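Local coordinates for protein shikimate dehydrogenase (NADP(+)) (Thermotoga maritima, PDB 3U62) that probably catalyses the reversible NADPH-linked reduction of 3-dehydroshikimate to shikimate, a step on the pathway to chorismate and the aromatic amino acids, at residues E231-K234 with I238-E241; K24-N29 with E241-E246; V185-L190 with R211-K216. All coordinates share one frame; numbering follows the deposited sequence.

Contact 1: residues E231-K234 with I238-E241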
loop_
_atom_site.group_PDB
_atom_site.type_symbol
_atom_site.label_atom_id
_atom_site.label_comp_id
_atom_site.label_asym_id
_atom_site.label_seq_id
_atom_site.Cartn_x
_atom_site.Cartn_y
_atom_site.Cartn_z
ATOM N N GLU A 231 -6.798 5.923 -8.966
ATOM C CA GLU A 231 -7.264 4.696 -9.607
ATOM C C GLU A 231 -8.614 4.237 -9.047
ATOM O O GLU A 231 -9.475 3.785 -9.806
ATOM C CB GLU A 231 -6.213 3.587 -9.479
ATOM C CG GLU A 231 -6.419 2.394 -10.418
ATOM C CD GLU A 231 -6.067 2.682 -11.871
ATOM O OE1 GLU A 231 -5.326 3.673 -12.134
ATOM O OE2 GLU A 231 -6.541 1.912 -12.754
ATOM N N ASN A 232 -8.788 4.356 -7.729
ATOM C CA ASN A 232 -10.063 4.049 -7.073
ATOM C C ASN A 232 -11.213 4.831 -7.688
ATOM O O ASN A 232 -12.259 4.265 -8.014
ATOM C CB ASN A 232 -10.010 4.375 -5.575
ATOM C CG ASN A 232 -9.036 3.501 -4.807
ATOM O OD1 ASN A 232 -8.646 2.424 -5.260
ATOM N ND2 ASN A 232 -8.645 3.963 -3.626
ATOM N N LEU A 233 -11.005 6.138 -7.840
ATOM C CA LEU A 233 -12.025 7.035 -8.372
ATOM C C LEU A 233 -12.339 6.747 -9.836
ATOM O O LEU A 233 -13.485 6.909 -10.269
ATOM C CB LEU A 233 -11.619 8.500 -8.181
ATOM C CG LEU A 233 -11.566 9.022 -6.738
ATOM C CD1 LEU A 233 -10.860 10.358 -6.686
ATOM C CD2 LEU A 233 -12.960 9.132 -6.119
ATOM N N LYS A 234 -11.328 6.320 -10.593
ATOM C CA LYS A 234 -11.525 5.915 -11.984
ATOM C C LYS A 234 -12.379 4.649 -12.071
ATOM O O LYS A 234 -13.289 4.564 -12.901
ATOM C CB LYS A 234 -10.184 5.708 -12.694
ATOM C CG LYS A 234 -9.430 6.993 -13.003
ATOM C CD LYS A 234 -8.126 6.698 -13.726
ATOM C CE LYS A 234 -7.340 7.970 -13.997
ATOM N NZ LYS A 234 -6.107 7.701 -14.790
ATOM N N ILE A 238 -16.013 8.109 -11.032
ATOM C CA ILE A 238 -16.249 9.425 -10.433
ATOM C C ILE A 238 -14.968 10.259 -10.341
ATOM O O ILE A 238 -14.783 11.041 -9.403
ATOM C CB ILE A 238 -16.929 9.301 -9.040
ATOM C CG1 ILE A 238 -16.127 8.361 -8.121
ATOM C CG2 ILE A 238 -18.374 8.836 -9.199
ATOM C CD1 ILE A 238 -16.660 8.244 -6.704
ATOM N N TYR A 239 -14.095 10.094 -11.332
ATOM C CA TYR A 239 -12.818 10.796 -11.360
ATOM C C TYR A 239 -12.898 12.115 -12.127
ATOM O O TYR A 239 -13.248 12.149 -13.309
ATOM C CB TYR A 239 -11.717 9.897 -11.933
ATOM C CG TYR A 239 -10.364 10.568 -12.039
ATOM C CD1 TYR A 239 -9.663 10.955 -10.896
ATOM C CD2 TYR A 239 -9.783 10.808 -13.283
ATOM C CE1 TYR A 239 -8.419 11.571 -10.991
ATOM C CE2 TYR A 239 -8.538 11.421 -13.389
ATOM C CZ TYR A 239 -7.863 11.799 -12.240
ATOM O OH TYR A 239 -6.632 12.406 -12.338
ATOM N N ASP A 240 -12.569 13.197 -11.423
ATOM C CA ASP A 240 -12.487 14.540 -11.981
ATOM C C ASP A 240 -11.045 14.984 -11.771
ATOM O O ASP A 240 -10.632 15.248 -10.638
ATOM C CB ASP A 240 -13.464 15.467 -11.247
ATOM C CG ASP A 240 -13.528 16.868 -11.844
ATOM O OD1 ASP A 240 -12.467 17.500 -12.046
ATOM O OD2 ASP A 240 -14.652 17.348 -12.100
ATOM N N GLU A 241 -10.280 15.049 -12.858
ATOM C CA GLU A 241 -8.832 15.274 -12.786
ATOM C C GLU A 241 -8.441 16.567 -12.071
ATOM O O GLU A 241 -7.552 16.558 -11.216
ATOM C CB GLU A 241 -8.206 15.227 -14.187
ATOM C CG GLU A 241 -6.675 15.248 -14.191
ATOM C CD GLU A 241 -6.083 15.174 -15.588
ATOM O OE1 GLU A 241 -6.579 15.880 -16.494
ATOM O OE2 GLU A 241 -5.111 14.413 -15.780
#
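Lys234 and Tyr239 lie side by side and point the same way, the aliphatic chain of the lysine running along the phenol ring. Lys234 CE sits over one face of the Tyr239 ring, 4.1 Å from the centroid and 29° off the normal, a CH-pi contact, while Lys234 CG comes to 3.8 Å from Tyr239 CG. A chi1 of 178° sends the ring alongside the extended lysine, which touches it through CG and CE. The opposite face is covered by the backbone N of Glu241, 4.0 Å above the plane of the Tyr239 ring, so the ring is held between methylene and backbone. Leu233 meets the root of the same tyrosine, Leu233 CB standing 4.0 Å from Tyr239 CB.

The leucine's other partner is met quite differently. Leu233 and Ile238 cross at about a right angle, and the CD2 branch of the leucine lies 3.8 Å from CG1 of the isoleucine. Between these two pairs the backbone ties the loop to helix 222-235: Ile238 N donates to Leu233 O at 2.9 Å, with an N-H...O angle of 165°. Tyr19, Tyr22 and Phe23 of helix 15-26 pack on Leu233, and the Tyr22 hydroxyl is hydrogen-bonded to both Ile238 O and Asp240 N.

This is a short loop joining two consecutive helices, with Asp240 as N-cap of helix 241-248. The chemistry implies a turn secured from within by one straight backbone bond and by buried leucine and isoleucine, while the lysine spends its methylenes on the aromatic face and carries its ammonium group beyond them.

Contact 2: residues K24-N29 with E241-E246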
loop_
_atom_site.group_PDB
_atom_site.type_symbol
_atom_site.label_atom_id
_atom_site.label_comp_id
_atom_site.label_asym_id
_atom_site.label_seq_id
_atom_site.Cartn_x
_atom_site.Cartn_y
_atom_site.Cartn_z
ATOM N N LYS A 24 -17.390 17.035 -2.316
ATOM C CA LYS A 24 -18.006 18.345 -2.115
ATOM C C LYS A 24 -17.513 19.369 -3.136
ATOM O O LYS A 24 -18.314 20.110 -3.711
ATOM C CB LYS A 24 -17.782 18.856 -0.687
ATOM C CG LYS A 24 -18.605 20.093 -0.339
ATOM C CD LYS A 24 -18.330 20.584 1.073
ATOM C CE LYS A 24 -19.005 21.925 1.327
ATOM N NZ LYS A 24 -18.858 22.363 2.747
ATOM N N ARG A 25 -16.198 19.403 -3.356
ATOM C CA ARG A 25 -15.591 20.320 -4.321
ATOM C C ARG A 25 -16.038 20.021 -5.758
ATOM O O ARG A 25 -16.173 20.935 -6.575
ATOM C CB ARG A 25 -14.062 20.281 -4.191
ATOM C CG ARG A 25 -13.287 21.175 -5.155
ATOM C CD ARG A 25 -13.565 22.657 -4.942
ATOM N NE ARG A 25 -12.919 23.467 -5.972
ATOM C CZ ARG A 25 -13.420 23.691 -7.185
ATOM N NH1 ARG A 25 -14.592 23.177 -7.543
ATOM N NH2 ARG A 25 -12.746 24.439 -8.047
ATOM N N ALA A 26 -16.280 18.744 -6.050
ATOM C CA ALA A 26 -16.719 18.322 -7.381
ATOM C C ALA A 26 -18.228 18.476 -7.597
ATOM O O ALA A 26 -18.719 18.298 -8.717
ATOM C CB ALA A 26 -16.280 16.886 -7.654
ATOM N N GLY A 27 -18.957 18.812 -6.533
ATOM C CA GLY A 27 -20.411 18.963 -6.599
ATOM C C GLY A 27 -21.140 17.632 -6.666
ATOM O O GLY A 27 -22.273 17.557 -7.149
ATOM N N MET A 28 -20.482 16.585 -6.173
ATOM C CA MET A 28 -21.030 15.231 -6.170
ATOM C C MET A 28 -21.762 14.938 -4.869
ATOM O O MET A 28 -21.472 15.544 -3.833
ATOM C CB MET A 28 -19.911 14.208 -6.372
ATOM C CG MET A 28 -19.271 14.245 -7.747
ATOM S SD MET A 28 -17.795 13.216 -7.823
ATOM C CE MET A 28 -17.282 13.503 -9.520
ATOM N N ASN A 29 -22.708 14.004 -4.925
ATOM C CA ASN A 29 -23.497 13.637 -3.753
ATOM C C ASN A 29 -22.959 12.419 -3.001
ATOM O O ASN A 29 -23.587 11.939 -2.051
ATOM C CB ASN A 29 -24.969 13.433 -4.135
ATOM C CG ASN A 29 -25.725 14.746 -4.308
ATOM O OD1 ASN A 29 -26.909 14.745 -4.649
ATOM N ND2 ASN A 29 -25.048 15.868 -4.077
ATOM N N GLU A 241 -10.280 15.049 -12.858
ATOM C CA GLU A 241 -8.832 15.274 -12.786
ATOM C C GLU A 241 -8.441 16.567 -12.071
ATOM O O GLU A 241 -7.552 16.558 -11.216
ATOM C CB GLU A 241 -8.206 15.227 -14.187
ATOM C CG GLU A 241 -6.675 15.248 -14.191
ATOM C CD GLU A 241 -6.083 15.174 -15.588
ATOM O OE1 GLU A 241 -6.579 15.880 -16.494
ATOM O OE2 GLU A 241 -5.111 14.413 -15.780
ATOM N N GLU A 242 -9.106 17.666 -12.418
ATOM C CA GLU A 242 -8.772 18.971 -11.852
ATOM C C GLU A 242 -9.110 19.063 -10.368
ATOM O O GLU A 242 -8.313 19.578 -9.580
ATOM C CB GLU A 242 -9.460 20.089 -12.636
ATOM C CG GLU A 242 -8.920 20.266 -14.051
ATOM C CD GLU A 242 -9.782 21.174 -14.905
ATOM O OE1 GLU A 242 -10.528 22.005 -14.340
ATOM O OE2 GLU A 242 -9.714 21.060 -16.147
ATOM N N VAL A 243 -10.285 18.564 -9.995
ATOM C CA VAL A 243 -10.706 18.555 -8.594
ATOM C C VAL A 243 -9.815 17.614 -7.779
ATOM O O VAL A 243 -9.459 17.927 -6.638
ATOM C CB VAL A 243 -12.208 18.184 -8.442
ATOM C CG1 VAL A 243 -12.602 18.053 -6.975
ATOM C CG2 VAL A 243 -13.085 19.226 -9.126
ATOM N N PHE A 244 -9.446 16.478 -8.369
ATOM C CA PHE A 244 -8.560 15.531 -7.701
ATOM C C PHE A 244 -7.211 16.159 -7.364
ATOM O O PHE A 244 -6.731 16.034 -6.237
ATOM C CB PHE A 244 -8.351 14.263 -8.530
ATOM C CG PHE A 244 -7.519 13.227 -7.835
ATOM C CD1 PHE A 244 -8.092 12.386 -6.891
ATOM C CD2 PHE A 244 -6.157 13.109 -8.097
ATOM C CE1 PHE A 244 -7.332 11.429 -6.230
ATOM C CE2 PHE A 244 -5.385 12.156 -7.440
ATOM C CZ PHE A 244 -5.976 11.317 -6.501
ATOM N N LYS A 245 -6.605 16.826 -8.344
ATOM C CA LYS A 245 -5.314 17.483 -8.155
ATOM C C LYS A 245 -5.383 18.580 -7.096
ATOM O O LYS A 245 -4.444 18.750 -6.310
ATOM C CB LYS A 245 -4.795 18.055 -9.476
ATOM C CG LYS A 245 -4.314 17.004 -10.460
ATOM C CD LYS A 245 -3.840 17.640 -11.751
ATOM C CE LYS A 245 -3.397 16.584 -12.748
ATOM N NZ LYS A 245 -2.929 17.195 -14.025
ATOM N N GLU A 246 -6.493 19.314 -7.077
ATOM C CA GLU A 246 -6.689 20.379 -6.100
ATOM C C GLU A 246 -6.822 19.833 -4.676
ATOM O O GLU A 246 -6.164 20.327 -3.757
ATOM C CB GLU A 246 -7.916 21.216 -6.465
ATOM C CG GLU A 246 -8.127 22.437 -5.583
ATOM C CD GLU A 246 -9.317 23.267 -6.015
ATOM O OE1 GLU A 246 -10.237 23.460 -5.192
ATOM O OE2 GLU A 246 -9.340 23.723 -7.179
#
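Arg25 and Ala26 close on Val243 where the end of helix 15-26 meets the first turns of helix 241-248, a helix-helix contact that joins an early helix of the substrate-binding domain to the C-terminal end of the chain. Helix 15-26 finishes in a Schellman motif, with Gly27 at positive phi and its N bonded to Lys24 O, so the chain turns away just past the touching residues.

The close-packed part is apolar and small. Val243 CG1 is its centre: Arg25 CG lies 3.7 Å away and Ala26 CB 3.9 Å away, so that one methyl meets both neighbours. That branch is anti to the valine's backbone N, which directs it at the helix end, while Val243 CG2 reaches only as far as Ala26 CA, at 4.1 Å. Beyond the segments, Tyr22 also packs against Val243, continuing the buried side along helix 15-26.

The solvent side is polar. Here the arginine chain, which bends at chi2 (64°) where it rests on the valine, crosses the extended Glu246 chain at about a right angle. The two flat groups do not lie in one plane; guanidinium and carboxylate are turned 55° apart, and Arg25 NH2 stays 3.6 Å from Glu246 OE2. The ion pair is therefore carried by one bond, not by a parallel two-pronged pairing. Both charged residues are exposed, which probably weakens the attraction compared with a buried pair. Its single hydrogen bond runs from Arg25 NE to the syn side of Glu246 OE1, from out of the carboxylate plane, 2.8 Å long and bent to 142° at the hydrogen.

Contact 3: residues V185-L190 with R211-K216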
loop_
_atom_site.group_PDB
_atom_site.type_symbol
_atom_site.label_atom_id
_atom_site.label_comp_id
_atom_site.label_asym_id
_atom_site.label_seq_id
_atom_site.Cartn_x
_atom_site.Cartn_y
_atom_site.Cartn_z
ATOM N N VAL A 185 18.177 -2.449 10.852
ATOM C CA VAL A 185 19.082 -2.179 9.736
ATOM C C VAL A 185 20.013 -1.012 10.085
ATOM O O VAL A 185 19.572 0.013 10.613
ATOM C CB VAL A 185 18.310 -1.951 8.395
ATOM C CG1 VAL A 185 17.334 -0.774 8.493
ATOM C CG2 VAL A 185 19.271 -1.777 7.220
ATOM N N SER A 186 21.300 -1.190 9.798
ATOM C CA SER A 186 22.337 -0.240 10.195
ATOM C C SER A 186 22.495 0.922 9.220
ATOM O O SER A 186 22.049 0.847 8.072
ATOM C CB SER A 186 23.680 -0.962 10.342
ATOM O OG SER A 186 24.065 -1.581 9.103
ATOM N N ASP A 187 23.140 1.988 9.693
ATOM C CA ASP A 187 23.533 3.114 8.845
ATOM C C ASP A 187 24.425 2.641 7.702
ATOM O O ASP A 187 24.252 3.065 6.558
ATOM C CB ASP A 187 24.280 4.170 9.664
ATOM C CG ASP A 187 23.370 4.951 10.594
ATOM O OD1 ASP A 187 22.172 4.609 10.706
ATOM O OD2 ASP A 187 23.858 5.917 11.219
ATOM N N ASP A 188 25.375 1.765 8.028
ATOM C CA ASP A 188 26.300 1.193 7.048
ATOM C C ASP A 188 25.569 0.492 5.900
ATOM O O ASP A 188 25.966 0.616 4.740
ATOM C CB ASP A 188 27.266 0.219 7.731
ATOM C CG ASP A 188 28.251 -0.411 6.758
ATOM O OD1 ASP A 188 28.237 -1.653 6.620
ATOM O OD2 ASP A 188 29.034 0.333 6.128
ATOM N N SER A 189 24.509 -0.243 6.232
ATOM C CA SER A 189 23.715 -0.955 5.232
ATOM C C SER A 189 22.825 -0.015 4.415
ATOM O O SER A 189 22.631 -0.226 3.215
ATOM C CB SER A 189 22.870 -2.047 5.892
ATOM O OG SER A 189 23.692 -3.012 6.535
ATOM N N LEU A 190 22.299 1.020 5.068
ATOM C CA LEU A 190 21.404 1.978 4.417
ATOM C C LEU A 190 22.124 2.985 3.524
ATOM O O LEU A 190 21.585 3.391 2.493
ATOM C CB LEU A 190 20.583 2.746 5.459
ATOM C CG LEU A 190 19.513 2.019 6.279
ATOM C CD1 LEU A 190 19.078 2.881 7.453
ATOM C CD2 LEU A 190 18.312 1.648 5.420
ATOM N N ARG A 211 17.354 10.156 5.078
ATOM C CA ARG A 211 17.646 11.566 4.815
ATOM C C ARG A 211 18.972 11.994 5.426
ATOM O O ARG A 211 19.753 12.699 4.784
ATOM C CB ARG A 211 16.519 12.459 5.329
ATOM C CG ARG A 211 15.292 12.463 4.445
ATOM C CD ARG A 211 14.148 13.187 5.108
ATOM N NE ARG A 211 12.897 12.988 4.383
ATOM C CZ ARG A 211 11.689 13.176 4.906
ATOM N NH1 ARG A 211 11.554 13.564 6.171
ATOM N NH2 ARG A 211 10.608 12.968 4.167
ATOM N N LYS A 212 19.216 11.566 6.664
ATOM C CA LYS A 212 20.478 11.839 7.348
ATOM C C LYS A 212 21.679 11.305 6.565
ATOM O O LYS A 212 22.756 11.904 6.591
ATOM C CB LYS A 212 20.473 11.245 8.760
ATOM C CG LYS A 212 19.616 12.005 9.758
ATOM C CD LYS A 212 19.765 11.436 11.159
ATOM C CE LYS A 212 18.872 12.169 12.146
ATOM N NZ LYS A 212 18.887 11.529 13.493
ATOM N N LEU A 213 21.481 10.188 5.867
ATOM C CA LEU A 213 22.566 9.512 5.152
ATOM C C LEU A 213 22.695 9.929 3.683
ATOM O O LEU A 213 23.645 9.536 3.001
ATOM C CB LEU A 213 22.420 7.990 5.275
ATOM C CG LEU A 213 22.463 7.405 6.694
ATOM C CD1 LEU A 213 21.990 5.959 6.693
ATOM C CD2 LEU A 213 23.854 7.518 7.314
ATOM N N GLY A 214 21.740 10.724 3.205
ATOM C CA GLY A 214 21.793 11.278 1.854
ATOM C C GLY A 214 21.428 10.313 0.740
ATOM O O GLY A 214 21.966 10.412 -0.367
ATOM N N VAL A 215 20.523 9.381 1.034
ATOM C CA VAL A 215 20.010 8.446 0.031
ATOM C C VAL A 215 19.338 9.240 -1.092
ATOM O O VAL A 215 18.527 10.130 -0.825
ATOM C CB VAL A 215 19.031 7.416 0.657
ATOM C CG1 VAL A 215 18.346 6.575 -0.414
ATOM C CG2 VAL A 215 19.762 6.518 1.643
ATOM N N LYS A 216 19.694 8.922 -2.337
ATOM C CA LYS A 216 19.240 9.670 -3.515
ATOM C C LYS A 216 17.729 9.907 -3.534
ATOM O O LYS A 216 17.278 11.056 -3.536
ATOM C CB LYS A 216 19.690 8.966 -4.800
ATOM C CG LYS A 216 19.385 9.733 -6.080
ATOM C CD LYS A 216 19.863 8.966 -7.299
ATOM C CE LYS A 216 19.697 9.780 -8.570
ATOM N NZ LYS A 216 20.222 9.055 -9.765
#
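Leu213 pushes its two methyls against the short helix 187-190. Leu213 CD1 lies 3.7 Å from Leu190 CB and equally close to the carbonyl oxygen of Asp187. Leu213 CD2 comes up beside the aspartate instead, 4.1 Å from Asp187 CB, the two side chains crossing at about a right angle. The branched end of one leucine thus spans Asp187 and Leu190, about one turn apart. A second, smaller touch lies past the end of helix 205-213, where Val215 CG2 reaches the Leu190 carbonyl, 3.7 Å from its O. No hydrogen bond joins the segments; the contact is one of methyls against methylenes and backbone.

The next shell explains how these groups are presented. Gly214, at positive phi, ends helix 205-213 in a Schellman motif with its N bonded to Arg211 O; with the chain leaving the helix here, the CB atoms of both Leu213 and Val215 point toward the 185-190 segment. On the other side, Ser186 is the N-cap of helix 187-190. Ser186 OG, set between the backbone N and carbonyl carbon (chi1 60°), accepts from Ser189 N at 3.2 Å, while Leu190 N bonds to Ser186 O at 3.0 Å. Asp161 OD2 is hydrogen-bonded to the hydroxyls of both serines.

In the wider fold, Leu190 also packs on Leu206 and Lys209 of helix 205-213. Ser189 faces Val164 and Lys165 of helix 160-165. The short helix 187-190 therefore lies between those two helices; it precedes strand 195-198 of the parallel Rossmann-type sheet, and helix 205-213 links that strand to the edge strand 217-219.

Contacts 1 and 2 form one continuous packed region, their centres 10 Å apart. They share Glu241 and meet directly: Leu233 CD1 lies 3.4 Å from Phe244 CD1, and Tyr239 CE1 is 3.6 Å from Phe244 CB. Contact 1 turns the chain from helix 222-235 into helix 241-248; contact 2 then sets that helix against helix 15-26. Contact 3 stands apart across the centre of the chain, about 37 Å from contact 1 and 39 Å from contact 2 between centres. Contact 1 is nearest a predicted site, the Leu233 side chain being about 10 Å from that of Ser15, a probable shikimate-binding residue; contacts 2 and 3 lie away from such sites.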